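Local coordinates for protein microbial serine proteinases; subtilisin (Bacillus subtilis, PDB 2GKO) that hydrolyses peptide bonds in proteins as a calcium-loaded, cold-adapted serine protease of the subtilisin family, at residues Thr66-His71 and Leu104-Ser109; His41-Asn46 and Gly240-Ile245; Lys11-Asn16 and Phe303-Val308. All blocks are in the same frame, centred on the assembly; numbering follows the deposited sequence.

Contact 1: Thr66-His71 and Leu104-Ser109; sequences TDRQGH and LGDDGS. With PMS (phenylmethanesulfonic acid), chain G.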
ATOM      1  N   THR A  66       3.138  18.776   1.987  1.00 11.24           N
ATOM      2  CA  THR A  66       1.860  19.135   2.603  1.00 12.51           C
ATOM      3  C   THR A  66       0.689  18.445   1.954  1.00 11.00           C
ATOM      4  O   THR A  66       0.526  18.468   0.758  1.00 10.80           O
ATOM      5  CB  THR A  66       1.676  20.663   2.556  1.00 13.34           C
ATOM      6  OG1 THR A  66       2.791  21.280   3.228  1.00 17.16           O
ATOM      7  CG2 THR A  66       0.466  21.091   3.345  1.00 16.37           C
ATOM      8  N   ASP A  67      -0.124  17.775   2.771  1.00 10.60           N
ATOM      9  CA  ASP A  67      -1.343  17.156   2.319  1.00 10.46           C
ATOM     10  C   ASP A  67      -2.513  18.104   2.566  1.00 10.65           C
ATOM     11  O   ASP A  67      -2.772  18.456   3.705  1.00 11.62           O
ATOM     12  CB  ASP A  67      -1.538  15.852   3.091  1.00 10.28           C
ATOM     13  CG  ASP A  67      -2.645  15.015   2.561  1.00  9.09           C
ATOM     14  OD1 ASP A  67      -3.206  15.327   1.474  1.00  8.79           O
ATOM     15  OD2 ASP A  67      -3.063  14.030   3.213  1.00  8.76           O
ATOM     16  N   ARG A  68      -3.214  18.477   1.502  1.00 11.24           N
ATOM     17  CA  ARG A  68      -4.413  19.302   1.576  1.00 12.12           C
ATOM     18  C   ARG A  68      -5.634  18.525   1.102  1.00 11.91           C
ATOM     19  O   ARG A  68      -6.720  19.073   0.967  1.00 12.57           O
ATOM     20  CB  ARG A  68      -4.218  20.555   0.733  1.00 12.88           C
ATOM     21  CG  ARG A  68      -3.089  21.445   1.264  1.00 15.50           C
ATOM     22  CD  ARG A  68      -2.684  22.540   0.326  1.00 20.32           C
ATOM     23  NE  ARG A  68      -1.620  23.350   0.921  1.00 22.61           N
ATOM     24  CZ  ARG A  68      -0.355  23.373   0.494  1.00 24.11           C
ATOM     25  NH1 ARG A  68       0.037  22.625  -0.540  1.00 24.16           N
ATOM     26  NH2 ARG A  68       0.527  24.137   1.129  1.00 25.74           N
ATOM     27  N   GLN A  69      -5.454  17.239   0.843  1.00 11.32           N
ATOM     28  CA  GLN A  69      -6.525  16.377   0.350  1.00 12.24           C
ATOM     29  C   GLN A  69      -6.940  15.341   1.425  1.00 11.73           C
ATOM     30  O   GLN A  69      -8.130  15.184   1.711  1.00 11.90           O
ATOM     31  CB  GLN A  69      -6.054  15.653  -0.917  1.00 13.77           C
ATOM     32  CG  GLN A  69      -6.025  16.506  -2.167  1.00 18.48           C
ATOM     33  CD  GLN A  69      -7.346  16.424  -2.909  1.00 26.82           C
ATOM     34  OE1 GLN A  69      -8.385  16.812  -2.369  1.00 31.96           O
ATOM     35  NE2 GLN A  69      -7.320  15.897  -4.127  1.00 31.87           N
ATOM     36  N   GLY A  70      -5.970  14.654   2.012  1.00  9.85           N
ATOM     37  CA  GLY A  70      -6.233  13.622   3.001  1.00  9.76           C
ATOM     38  C   GLY A  70      -5.738  12.246   2.628  1.00  9.63           C
ATOM     39  O   GLY A  70      -5.360  11.482   3.491  1.00  9.23           O
ATOM     40  N   HIS A  71      -5.754  11.935   1.330  1.00  9.56           N
ATOM     41  CA  HIS A  71      -5.416  10.579   0.866  1.00 10.16           C
ATOM     42  C   HIS A  71      -4.070  10.089   1.370  1.00  9.36           C
ATOM     43  O   HIS A  71      -3.945   8.980   1.853  1.00  8.51           O
ATOM     44  CB  HIS A  71      -5.356  10.523  -0.657  1.00 11.37           C
ATOM     45  CG  HIS A  71      -6.646  10.793  -1.343  1.00 17.92           C
ATOM     46  ND1 HIS A  71      -6.778  10.717  -2.716  1.00 23.18           N
ATOM     47  CD2 HIS A  71      -7.871  11.111  -0.865  1.00 21.03           C
ATOM     48  CE1 HIS A  71      -8.028  10.992  -3.050  1.00 24.01           C
ATOM     49  NE2 HIS A  71      -8.708  11.243  -1.945  1.00 24.36           N
ATOM     50  N   LEU A 104       1.049  13.936  -6.141  1.00 13.78           N
ATOM     51  CA  LEU A 104      -0.267  14.333  -6.630  1.00 16.66           C
ATOM     52  C   LEU A 104      -0.456  15.757  -6.135  1.00 20.31           C
ATOM     53  O   LEU A 104      -0.530  16.014  -4.937  1.00 20.20           O
ATOM     54  CB  LEU A 104      -1.323  13.391  -6.090  1.00 16.46           C
ATOM     55  CG  LEU A 104      -1.136  11.905  -6.392  1.00 16.53           C
ATOM     56  CD1 LEU A 104      -2.283  11.063  -5.835  1.00 18.57           C
ATOM     57  CD2 LEU A 104      -1.029  11.685  -7.873  1.00 16.89           C
ATOM     58  N   GLY A 105      -0.432  16.681  -7.079  1.00 25.26           N
ATOM     59  CA  GLY A 105      -0.205  18.077  -6.765  1.00 28.60           C
ATOM     60  C   GLY A 105      -1.512  18.792  -6.682  1.00 31.93           C
ATOM     61  O   GLY A 105      -2.513  18.332  -7.247  1.00 32.54           O
ATOM     62  N   ASP A 106      -1.503  19.929  -5.991  1.00 35.65           N
ATOM     63  CA  ASP A 106      -2.727  20.666  -5.759  1.00 38.19           C
ATOM     64  C   ASP A 106      -3.152  21.379  -7.048  1.00 39.98           C
ATOM     65  O   ASP A 106      -2.313  21.873  -7.815  1.00 40.56           O
ATOM     66  CB  ASP A 106      -2.623  21.680  -4.596  1.00 38.78           C
ATOM     67  CG  ASP A 106      -1.833  21.158  -3.393  1.00 40.30           C
ATOM     68  OD1 ASP A 106      -2.278  20.219  -2.696  1.00 39.73           O
ATOM     69  OD2 ASP A 106      -0.736  21.675  -3.073  1.00 44.06           O
ATOM     70  N   ASP A 107      -4.445  21.333  -7.341  1.00 42.00           N
ATOM     71  CA  ASP A 107      -5.324  20.298  -6.800  1.00 43.69           C
ATOM     72  C   ASP A 107      -6.276  19.887  -7.908  1.00 44.52           C
ATOM     73  O   ASP A 107      -6.559  20.646  -8.844  1.00 45.15           O
ATOM     74  CB  ASP A 107      -6.022  20.720  -5.496  1.00 44.11           C
ATOM     75  CG  ASP A 107      -5.758  19.756  -4.341  1.00 45.55           C
ATOM     76  OD1 ASP A 107      -6.725  19.387  -3.642  1.00 48.22           O
ATOM     77  OD2 ASP A 107      -4.620  19.328  -4.036  1.00 47.41           O
ATOM     78  N   GLY A 108      -6.768  18.668  -7.772  1.00 45.17           N
ATOM     79  CA  GLY A 108      -6.909  17.781  -8.906  1.00 45.20           C
ATOM     80  C   GLY A 108      -5.892  16.732  -8.506  1.00 45.32           C
ATOM     81  O   GLY A 108      -6.110  16.090  -7.463  1.00 46.19           O
ATOM     82  N   SER A 109      -4.799  16.564  -9.272  1.00 44.59           N
ATOM     83  CA  SER A 109      -3.644  15.766  -8.799  1.00 43.89           C
ATOM     84  C   SER A 109      -2.488  15.497  -9.808  1.00 42.43           C
ATOM     85  O   SER A 109      -1.765  16.421 -10.159  1.00 43.52           O
ATOM     86  CB  SER A 109      -4.121  14.477  -8.105  1.00 43.98           C
ATOM     87  OG  SER A 109      -4.463  14.737  -6.741  1.00 44.86           O
TER
HETATM   88  C   PMS G 601      -7.449   6.168  -4.983  1.00 23.35           C
HETATM   89  S   PMS G 601      -7.045   4.543  -4.871  1.00 22.24           S
HETATM   90  C1  PMS G 601      -8.177   6.705  -3.757  1.00 27.00           C
HETATM   91  C2  PMS G 601      -9.568   6.683  -3.685  1.00 29.18           C
HETATM   92  C3  PMS G 601     -10.233   7.199  -2.568  1.00 30.57           C
HETATM   93  C4  PMS G 601      -9.497   7.775  -1.542  1.00 30.81           C
HETATM   94  C5  PMS G 601      -8.110   7.839  -1.618  1.00 29.19           C
HETATM   95  C6  PMS G 601      -7.460   7.310  -2.730  1.00 28.95           C
HETATM   96  O2S PMS G 601      -6.529   4.147  -6.163  1.00 23.45           O
HETATM   97  O1S PMS G 601      -8.233   3.868  -4.357  1.00 17.47           O
HETATM   98  O   HOH W   1      -2.452  17.563  -1.154  1.00 12.58           O
HETATM   99  O   HOH W   2      -7.949  20.181  -1.491  1.00 30.94           O
HETATM  100  O   HOH W   3      -8.869  15.461  -6.691  1.00 45.53           O

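Contact 2: His41-Asn46 and Gly240-Ile245; sequences HPDLSN and GGYATI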
ATOM      1  N   HIS A  41       0.780  15.163  12.204  1.00 11.03           N
ATOM      2  CA  HIS A  41      -0.304  14.376  12.768  1.00 11.25           C
ATOM      3  C   HIS A  41       0.296  13.651  13.963  1.00 10.47           C
ATOM      4  O   HIS A  41       1.347  13.018  13.854  1.00  9.72           O
ATOM      5  CB  HIS A  41      -0.868  13.360  11.787  1.00 11.01           C
ATOM      6  CG  HIS A  41      -2.169  12.776  12.228  1.00 10.26           C
ATOM      7  ND1 HIS A  41      -2.261  11.897  13.286  1.00 11.08           N
ATOM      8  CD2 HIS A  41      -3.434  13.011  11.819  1.00 10.13           C
ATOM      9  CE1 HIS A  41      -3.531  11.577  13.468  1.00 11.03           C
ATOM     10  NE2 HIS A  41      -4.262  12.227  12.580  1.00 10.67           N
ATOM     11  N   PRO A  42      -0.365  13.704  15.120  1.00 11.26           N
ATOM     12  CA  PRO A  42       0.204  13.066  16.311  1.00 11.80           C
ATOM     13  C   PRO A  42       0.495  11.582  16.188  1.00 11.30           C
ATOM     14  O   PRO A  42       1.361  11.083  16.879  1.00 11.82           O
ATOM     15  CB  PRO A  42      -0.872  13.276  17.397  1.00 12.59           C
ATOM     16  CG  PRO A  42      -1.969  13.981  16.795  1.00 14.10           C
ATOM     17  CD  PRO A  42      -1.609  14.423  15.399  1.00 11.81           C
ATOM     18  N   ASP A  43      -0.238  10.882  15.334  1.00 10.67           N
ATOM     19  CA  ASP A  43      -0.029   9.452  15.159  1.00 10.17           C
ATOM     20  C   ASP A  43       0.948   9.120  14.040  1.00 10.61           C
ATOM     21  O   ASP A  43       1.200   7.954  13.800  1.00  9.18           O
ATOM     22  CB  ASP A  43      -1.345   8.748  14.852  1.00 10.40           C
ATOM     23  CG  ASP A  43      -2.402   8.982  15.898  1.00 12.52           C
ATOM     24  OD1 ASP A  43      -2.062   9.345  17.050  1.00 12.26           O
ATOM     25  OD2 ASP A  43      -3.598   8.828  15.633  1.00 11.69           O
ATOM     26  N   LEU A  44       1.522  10.142  13.408  1.00 10.63           N
ATOM     27  CA  LEU A  44       2.518   9.939  12.324  1.00 10.72           C
ATOM     28  C   LEU A  44       3.845  10.628  12.544  1.00 11.47           C
ATOM     29  O   LEU A  44       4.855  10.164  12.051  1.00 10.73           O
ATOM     30  CB  LEU A  44       1.961  10.424  10.979  1.00 10.71           C
ATOM     31  CG  LEU A  44       0.696   9.745  10.477  1.00 10.72           C
ATOM     32  CD1 LEU A  44       0.174  10.436   9.224  1.00 10.80           C
ATOM     33  CD2 LEU A  44       0.986   8.294  10.183  1.00 12.06           C
ATOM     34  N   SER A  45       3.843  11.718  13.308  1.00 12.33           N
ATOM     35  CA  SER A  45       4.976  12.637  13.376  1.00 12.83           C
ATOM     36  C   SER A  45       6.283  11.961  13.763  1.00 12.59           C
ATOM     37  O   SER A  45       7.348  12.260  13.224  1.00 12.22           O
ATOM     38  CB  SER A  45       4.659  13.741  14.387  1.00 13.08           C
ATOM     39  OG  SER A  45       5.761  14.636  14.483  1.00 18.15           O
ATOM     40  N   ASN A  46       6.204  11.045  14.706  1.00 14.16           N
ATOM     41  CA  ASN A  46       7.393  10.396  15.206  1.00 14.35           C
ATOM     42  C   ASN A  46       8.031   9.428  14.214  1.00 12.63           C
ATOM     43  O   ASN A  46       9.175   9.012  14.408  1.00 12.60           O
ATOM     44  CB  ASN A  46       7.072   9.659  16.494  1.00 15.69           C
ATOM     45  CG  ASN A  46       7.818  10.234  17.687  1.00 21.86           C
ATOM     46  OD1 ASN A  46       7.789  11.446  17.955  1.00 29.28           O
ATOM     47  ND2 ASN A  46       8.468   9.357  18.423  1.00 28.13           N
ATOM     48  N   GLY A 240      -5.225  16.494  10.866  1.00 11.27           N
ATOM     49  CA  GLY A 240      -4.772  16.091  12.193  1.00 11.30           C
ATOM     50  C   GLY A 240      -5.797  15.246  12.911  1.00 11.51           C
ATOM     51  O   GLY A 240      -5.540  14.775  14.037  1.00 12.26           O
ATOM     52  N   GLY A 241      -6.939  15.048  12.263  1.00 11.54           N
ATOM     53  CA  GLY A 241      -7.968  14.164  12.749  1.00 11.01           C
ATOM     54  C   GLY A 241      -7.957  12.861  11.983  1.00 10.21           C
ATOM     55  O   GLY A 241      -6.900  12.318  11.681  1.00  9.62           O
ATOM     56  N   TYR A 242      -9.156  12.349  11.710  1.00 10.25           N
ATOM     57  CA  TYR A 242      -9.335  11.007  11.159  1.00  9.64           C
ATOM     58  C   TYR A 242     -10.450  11.008  10.113  1.00  8.37           C
ATOM     59  O   TYR A 242     -11.195  11.982   9.953  1.00 10.53           O
ATOM     60  CB  TYR A 242      -9.621   9.995  12.287  1.00  9.36           C
ATOM     61  CG  TYR A 242      -8.559  10.029  13.363  1.00  9.72           C
ATOM     62  CD1 TYR A 242      -8.644  10.952  14.419  1.00 11.51           C
ATOM     63  CD2 TYR A 242      -7.469   9.194  13.305  1.00 10.71           C
ATOM     64  CE1 TYR A 242      -7.653  11.041  15.367  1.00 10.55           C
ATOM     65  CE2 TYR A 242      -6.471   9.268  14.265  1.00 10.25           C
ATOM     66  CZ  TYR A 242      -6.586  10.198  15.295  1.00  9.99           C
ATOM     67  OH  TYR A 242      -5.616  10.282  16.236  1.00 11.47           O
ATOM     68  N   ALA A 243     -10.536   9.924   9.374  1.00  8.31           N
ATOM     69  CA  ALA A 243     -11.515   9.773   8.306  1.00  8.67           C
ATOM     70  C   ALA A 243     -11.680   8.315   7.988  1.00  7.85           C
ATOM     71  O   ALA A 243     -10.778   7.505   8.166  1.00  7.36           O
ATOM     72  CB  ALA A 243     -11.042  10.503   7.033  1.00  8.33           C
ATOM     73  N   THR A 244     -12.863   7.968   7.512  1.00  9.09           N
ATOM     74  CA  THR A 244     -13.167   6.636   7.052  1.00  9.03           C
ATOM     75  C   THR A 244     -13.569   6.609   5.586  1.00  8.90           C
ATOM     76  O   THR A 244     -14.558   7.216   5.216  1.00  8.32           O
ATOM     77  CB  THR A 244     -14.321   6.068   7.863  1.00  9.88           C
ATOM     78  OG1 THR A 244     -13.981   6.091   9.270  1.00 11.02           O
ATOM     79  CG2 THR A 244     -14.553   4.598   7.514  1.00 11.48           C
ATOM     80  N   ILE A 245     -12.786   5.924   4.762  1.00  9.01           N
ATOM     81  CA  ILE A 245     -13.016   5.846   3.321  1.00  8.26           C
ATOM     82  C   ILE A 245     -12.748   4.439   2.788  1.00  7.96           C
ATOM     83  O   ILE A 245     -12.180   3.605   3.480  1.00  8.24           O
ATOM     84  CB  ILE A 245     -12.140   6.893   2.559  1.00  7.32           C
ATOM     85  CG1 ILE A 245     -10.658   6.804   2.954  1.00  8.34           C
ATOM     86  CG2 ILE A 245     -12.704   8.284   2.751  1.00  7.06           C
ATOM     87  CD1 ILE A 245      -9.736   7.642   2.068  1.00  9.21           C
TER

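Contact 3: Lys11-Asn16 and Phe303-Val308; sequences KAIYNN and FGFAKV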
ATOM      1  N   LYS A  11      -6.958  -5.193  12.709  1.00 12.93           N
ATOM      2  CA  LYS A  11      -7.280  -6.427  13.416  1.00 13.54           C
ATOM      3  C   LYS A  11      -7.322  -7.587  12.444  1.00 13.69           C
ATOM      4  O   LYS A  11      -6.833  -8.667  12.734  1.00 14.87           O
ATOM      5  CB  LYS A  11      -8.599  -6.312  14.172  1.00 13.08           C
ATOM      6  CG  LYS A  11      -8.574  -5.345  15.333  1.00 14.48           C
ATOM      7  CD  LYS A  11      -9.850  -5.513  16.188  1.00 16.90           C
ATOM      8  CE  LYS A  11      -9.816  -4.722  17.480  1.00 17.41           C
ATOM      9  NZ  LYS A  11     -10.234  -3.313  17.310  1.00 19.39           N
ATOM     10  N   ALA A  12      -7.894  -7.374  11.256  1.00 13.41           N
ATOM     11  CA  ALA A  12      -7.960  -8.445  10.261  1.00 13.31           C
ATOM     12  C   ALA A  12      -6.605  -8.910   9.773  1.00 13.67           C
ATOM     13  O   ALA A  12      -6.316 -10.100   9.737  1.00 14.42           O
ATOM     14  CB  ALA A  12      -8.830  -8.038   9.101  1.00 12.68           C
ATOM     15  N   ILE A  13      -5.733  -7.981   9.397  1.00 13.42           N
ATOM     16  CA  ILE A  13      -4.436  -8.384   8.916  1.00 13.40           C
ATOM     17  C   ILE A  13      -3.538  -8.938  10.061  1.00 13.35           C
ATOM     18  O   ILE A  13      -2.673  -9.757   9.797  1.00 14.60           O
ATOM     19  CB  ILE A  13      -3.751  -7.246   8.063  1.00 13.62           C
ATOM     20  CG1 ILE A  13      -2.640  -7.809   7.193  1.00 13.62           C
ATOM     21  CG2 ILE A  13      -3.229  -6.108   8.910  1.00 13.70           C
ATOM     22  CD1 ILE A  13      -2.238  -6.854   6.042  1.00 14.17           C
ATOM     23  N   TYR A  14      -3.775  -8.503  11.294  1.00 14.02           N
ATOM     24  CA  TYR A  14      -3.058  -9.023  12.470  1.00 14.18           C
ATOM     25  C   TYR A  14      -3.677 -10.340  12.930  1.00 15.67           C
ATOM     26  O   TYR A  14      -3.042 -11.092  13.690  1.00 15.68           O
ATOM     27  CB  TYR A  14      -3.070  -8.014  13.636  1.00 14.68           C
ATOM     28  CG  TYR A  14      -1.803  -7.207  13.654  1.00 14.72           C
ATOM     29  CD1 TYR A  14      -0.776  -7.504  14.538  1.00 14.29           C
ATOM     30  CD2 TYR A  14      -1.592  -6.205  12.715  1.00 14.45           C
ATOM     31  CE1 TYR A  14       0.425  -6.785  14.512  1.00 12.87           C
ATOM     32  CE2 TYR A  14      -0.405  -5.495  12.677  1.00 14.22           C
ATOM     33  CZ  TYR A  14       0.601  -5.781  13.581  1.00 14.20           C
ATOM     34  OH  TYR A  14       1.772  -5.077  13.536  1.00 12.60           O
ATOM     35  N   ASN A  15      -4.893 -10.610  12.463  1.00 16.30           N
ATOM     36  CA  ASN A  15      -5.646 -11.826  12.833  1.00 17.03           C
ATOM     37  C   ASN A  15      -5.822 -11.918  14.348  1.00 17.29           C
ATOM     38  O   ASN A  15      -5.491 -12.922  14.971  1.00 18.04           O
ATOM     39  CB  ASN A  15      -4.964 -13.057  12.242  1.00 16.62           C
ATOM     40  CG  ASN A  15      -5.908 -14.272  12.104  1.00 16.50           C
ATOM     41  OD1 ASN A  15      -5.494 -15.295  11.582  1.00 21.26           O
ATOM     42  ND2 ASN A  15      -7.150 -14.149  12.571  1.00 17.72           N
ATOM     43  N   ASN A  16      -6.362 -10.858  14.930  1.00 17.82           N
ATOM     44  CA  ASN A  16      -6.643 -10.803  16.357  1.00 18.55           C
ATOM     45  C   ASN A  16      -7.790  -9.847  16.630  1.00 19.68           C
ATOM     46  O   ASN A  16      -7.657  -8.635  16.447  1.00 20.25           O
ATOM     47  CB  ASN A  16      -5.380 -10.373  17.114  1.00 18.69           C
ATOM     48  CG  ASN A  16      -5.560 -10.363  18.616  1.00 19.07           C
ATOM     49  OD1 ASN A  16      -6.670 -10.434  19.130  1.00 22.11           O
ATOM     50  ND2 ASN A  16      -4.445 -10.259  19.334  1.00 23.14           N
ATOM     51  N   PHE A 303      -3.580 -14.292  -4.969  1.00 13.88           N
ATOM     52  CA  PHE A 303      -3.204 -15.516  -4.234  1.00 14.31           C
ATOM     53  C   PHE A 303      -3.964 -15.665  -2.926  1.00 15.00           C
ATOM     54  O   PHE A 303      -4.107 -16.779  -2.398  1.00 15.48           O
ATOM     55  CB  PHE A 303      -1.708 -15.528  -3.926  1.00 14.57           C
ATOM     56  CG  PHE A 303      -0.789 -15.546  -5.128  1.00 13.09           C
ATOM     57  CD1 PHE A 303      -1.245 -15.422  -6.449  1.00 13.95           C
ATOM     58  CD2 PHE A 303       0.577 -15.713  -4.915  1.00 15.03           C
ATOM     59  CE1 PHE A 303      -0.376 -15.413  -7.503  1.00 15.18           C
ATOM     60  CE2 PHE A 303       1.448 -15.711  -5.955  1.00 14.22           C
ATOM     61  CZ  PHE A 303       0.990 -15.574  -7.261  1.00 15.73           C
ATOM     62  N   GLY A 304      -4.438 -14.541  -2.386  1.00 13.57           N
ATOM     63  CA  GLY A 304      -5.143 -14.497  -1.122  1.00 13.45           C
ATOM     64  C   GLY A 304      -4.803 -13.294  -0.267  1.00 13.28           C
ATOM     65  O   GLY A 304      -4.380 -12.256  -0.773  1.00 13.19           O
ATOM     66  N   PHE A 305      -4.962 -13.460   1.040  1.00 13.25           N
ATOM     67  CA  PHE A 305      -4.869 -12.384   2.015  1.00 13.36           C
ATOM     68  C   PHE A 305      -3.663 -12.661   2.931  1.00 14.20           C
ATOM     69  O   PHE A 305      -3.759 -13.463   3.876  1.00 15.36           O
ATOM     70  CB  PHE A 305      -6.186 -12.359   2.813  1.00 13.04           C
ATOM     71  CG  PHE A 305      -6.275 -11.301   3.906  1.00 12.39           C
ATOM     72  CD1 PHE A 305      -7.358 -11.286   4.772  1.00 12.05           C
ATOM     73  CD2 PHE A 305      -5.309 -10.317   4.059  1.00 13.44           C
ATOM     74  CE1 PHE A 305      -7.474 -10.344   5.767  1.00 12.51           C
ATOM     75  CE2 PHE A 305      -5.431  -9.372   5.064  1.00 12.53           C
ATOM     76  CZ  PHE A 305      -6.491  -9.368   5.899  1.00 13.72           C
ATOM     77  N   ALA A 306      -2.526 -12.026   2.627  1.00 14.69           N
ATOM     78  CA  ALA A 306      -1.344 -12.147   3.486  1.00 14.13           C
ATOM     79  C   ALA A 306      -1.611 -11.472   4.821  1.00 14.79           C
ATOM     80  O   ALA A 306      -2.076 -10.333   4.884  1.00 13.70           O
ATOM     81  CB  ALA A 306      -0.127 -11.575   2.823  1.00 13.70           C
ATOM     82  N   LYS A 307      -1.311 -12.195   5.906  1.00 14.43           N
ATOM     83  CA  LYS A 307      -1.504 -11.741   7.260  1.00 14.55           C
ATOM     84  C   LYS A 307      -0.208 -11.841   8.086  1.00 14.64           C
ATOM     85  O   LYS A 307       0.789 -12.408   7.650  1.00 15.29           O
ATOM     86  CB  LYS A 307      -2.581 -12.603   7.929  1.00 14.67           C
ATOM     87  CG  LYS A 307      -3.976 -12.496   7.319  1.00 14.26           C
ATOM     88  CD  LYS A 307      -4.985 -13.264   8.147  1.00 15.96           C
ATOM     89  CE  LYS A 307      -6.245 -13.629   7.371  1.00 16.02           C
ATOM     90  NZ  LYS A 307      -7.213 -14.388   8.247  1.00 16.56           N
ATOM     91  N   VAL A 308      -0.279 -11.282   9.281  1.00 16.37           N
ATOM     92  CA  VAL A 308       0.782 -11.383  10.276  1.00 16.94           C
ATOM     93  C   VAL A 308       0.899 -12.820  10.787  1.00 19.40           C
ATOM     94  O   VAL A 308       2.002 -13.310  11.003  1.00 20.54           O
ATOM     95  CB  VAL A 308       0.474 -10.440  11.445  1.00 16.71           C
ATOM     96  CG1 VAL A 308       1.426 -10.660  12.637  1.00 17.53           C
ATOM     97  CG2 VAL A 308       0.550  -8.986  10.977  1.00 16.12           C
TER
HETATM   98  O   HOH W   4      -7.914 -12.244   9.829  1.00 16.86           O

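Contact 1: Thr66-His71 and Leu104-Ser109
Arg68 and Asp106 face each other across two irregular loops, their CA atoms 7.6 Å apart; the gap is closed by side chains and waters, and the peptide bond before Asp107 is cis. Arg68, extended from CG to NE, crosses Asp106 at about a right angle, and its NH1 meets Asp106 OD2 at 2.8 Å. The carboxylate stands at the edge of the guanidinium, the planes 77° apart, and the N-H is poorly aimed (127°), so the salt bridge carries a weak hydrogen bond. CG2 of Thr66 packs over one guanidinium face. OD2 also pairs with Lys102, so one oxygen serves two cations and probably offsets their closeness. One water joins Arg68 N to Asp106 OD1; a second donates to both Arg68 O and Asp107 OD1. Gln69 bends at its second torsion (chi2 -91°), which brings its amide against Asp107 from the opposite direction. Asp107 OD1 lies 3.3 Å from Gln69 OE1, acceptor facing acceptor, so the two groups touch without a hydrogen bond. The amide instead reaches the loop through a water that accepts from Gln69 NE2 and donates to Gly108 O. Behind this face, Asp67 OD1 accepts from Gln69 N (an Asx turn) and Gly70 N (completing an Asx motif), with Thr35 OG1 a third partner, a grip that fixes the approach to Gly70, the N-cap of helix 71-80. His71, consistent with the catalytic histidine of subtilisins, follows with phenylmethanesulfonic acid over its ring. The contact lies on the surface, its second loop linking strand 97-102 to helix 112-129.

Contact 2: His41-Asn46 and Gly240-Ile245
The two segments draw close at His41 and Gly240, whose CA atoms are 4.8 Å apart, and from there the second segment runs away as strand 242-245. His41 carries most of the contact. Its CG lies anti to the backbone N (chi1 -166°), which swings the imidazole toward the Gly240-Gly241 turn. His41 NE2 donates to Gly241 O at 2.8 Å, the acceptor near the ring plane and the N-H fairly straight (158°). His41 CD2 rests 3.4 Å from Gly240 CA, so the ring also lies against the glycine backbone. At Gly240 a side chain would run into the preceding carbonyl oxygen. The other ring nitrogen, His41 ND1, accepts from Asp43 N at 3.1 Å, again near the ring plane, so both nitrogens are bonded and the rotation of the imidazole is fixed. Gly240 belongs to the loop of a beta hairpin, strands 233-236 and 242-245 paired antiparallel, that leads toward the helix 248-265 and Ser249, which contacts the bound phenylmethanesulfonic acid. Tyr242, the first residue of the returning strand, meets His41 in an offset edge-to-face stack: the imidazole edge points at the phenol face, with the His41 and Tyr242 ring centroids 5.2 Å apart and their planes at 84°. The phenol hydroxyl reaches on to the first loop, where Tyr242 OH donates to Asp43 OD2 at 2.6 Å, meeting the syn side somewhat out of the carboxylate plane. Val89 N gives that oxygen a second hydrogen bond, which helps keep the buried carboxylate in position. Tyr234 of the partner strand meets the Tyr242 ring nearly parallel, and Thr236 of the same strand touches both His41 and Asp43.

Contact 3: Lys11-Asn16 and Phe303-Val308
Ile13 O accepts from Val308 N at 2.9 Å, an almost straight bond (175°) running nearly along the C=O axis, and ties the end of helix 8-14 to the C-terminal segment. Just beyond, Val308 sets CG2 squarely over the Tyr14 ring, 3.8 Å from its centroid in a CH-pi contact. Tyr14 OH turns to other parts of the chain, bonding Val92 O, Ser23 N and, weakly, Lys261 NZ. A leucine in its place would probably cost Val308 the flat face it rests on and leave Val92 O and Ser23 N without their hydroxyl. Three residues earlier in the C-terminal segment, Phe305, its CG anti to the backbone N (chi1 179°), extends the far end of its ring toward the helix: Phe305 CE2 meets Ile13 CG1 at 3.8 Å, and Phe305 CZ approaches Ala12 CB at 4.2 Å. Lys307 lays its CB against Ile13 O, while its CG sits over the Phe305 ring. The extended lysine side chain runs on past the helix end, and one water bridges it to the helix, accepting from Lys307 NZ at 2.8 Å and donating to Ala12 O at 2.7 Å. Leu258 of helix 248-265 touches Ile13, Ala306 and Val308. The helix ends here in a Schellman motif, with Asn16 N bonded to Lys11 O, Asn15 N more weakly to Ala12 O, and Asn15 as the positive-phi C-prime residue.

Overall arrangement
Contact 3, which brings the two ends of the chain together, is the buried one of the three, mostly apolar and joined by a single direct backbone bond. Contact 1 is a surface contact of charges, one amide and bridging waters between two loops, and contact 2, partly buried, relies on an imidazole stacked on a phenol, with a carboxylate and a backbone carbonyl as acceptors. Contacts 1 and 2 lie about 5 Å apart at their nearest atoms, and each lines the phenylmethanesulfonic acid pocket, through His71 and Ile245. Contact 1 leads into helix 71-80, and residues of contact 2 pack on its side. Helix 248-265 follows the hairpin of contact 2 and packs under contact 3.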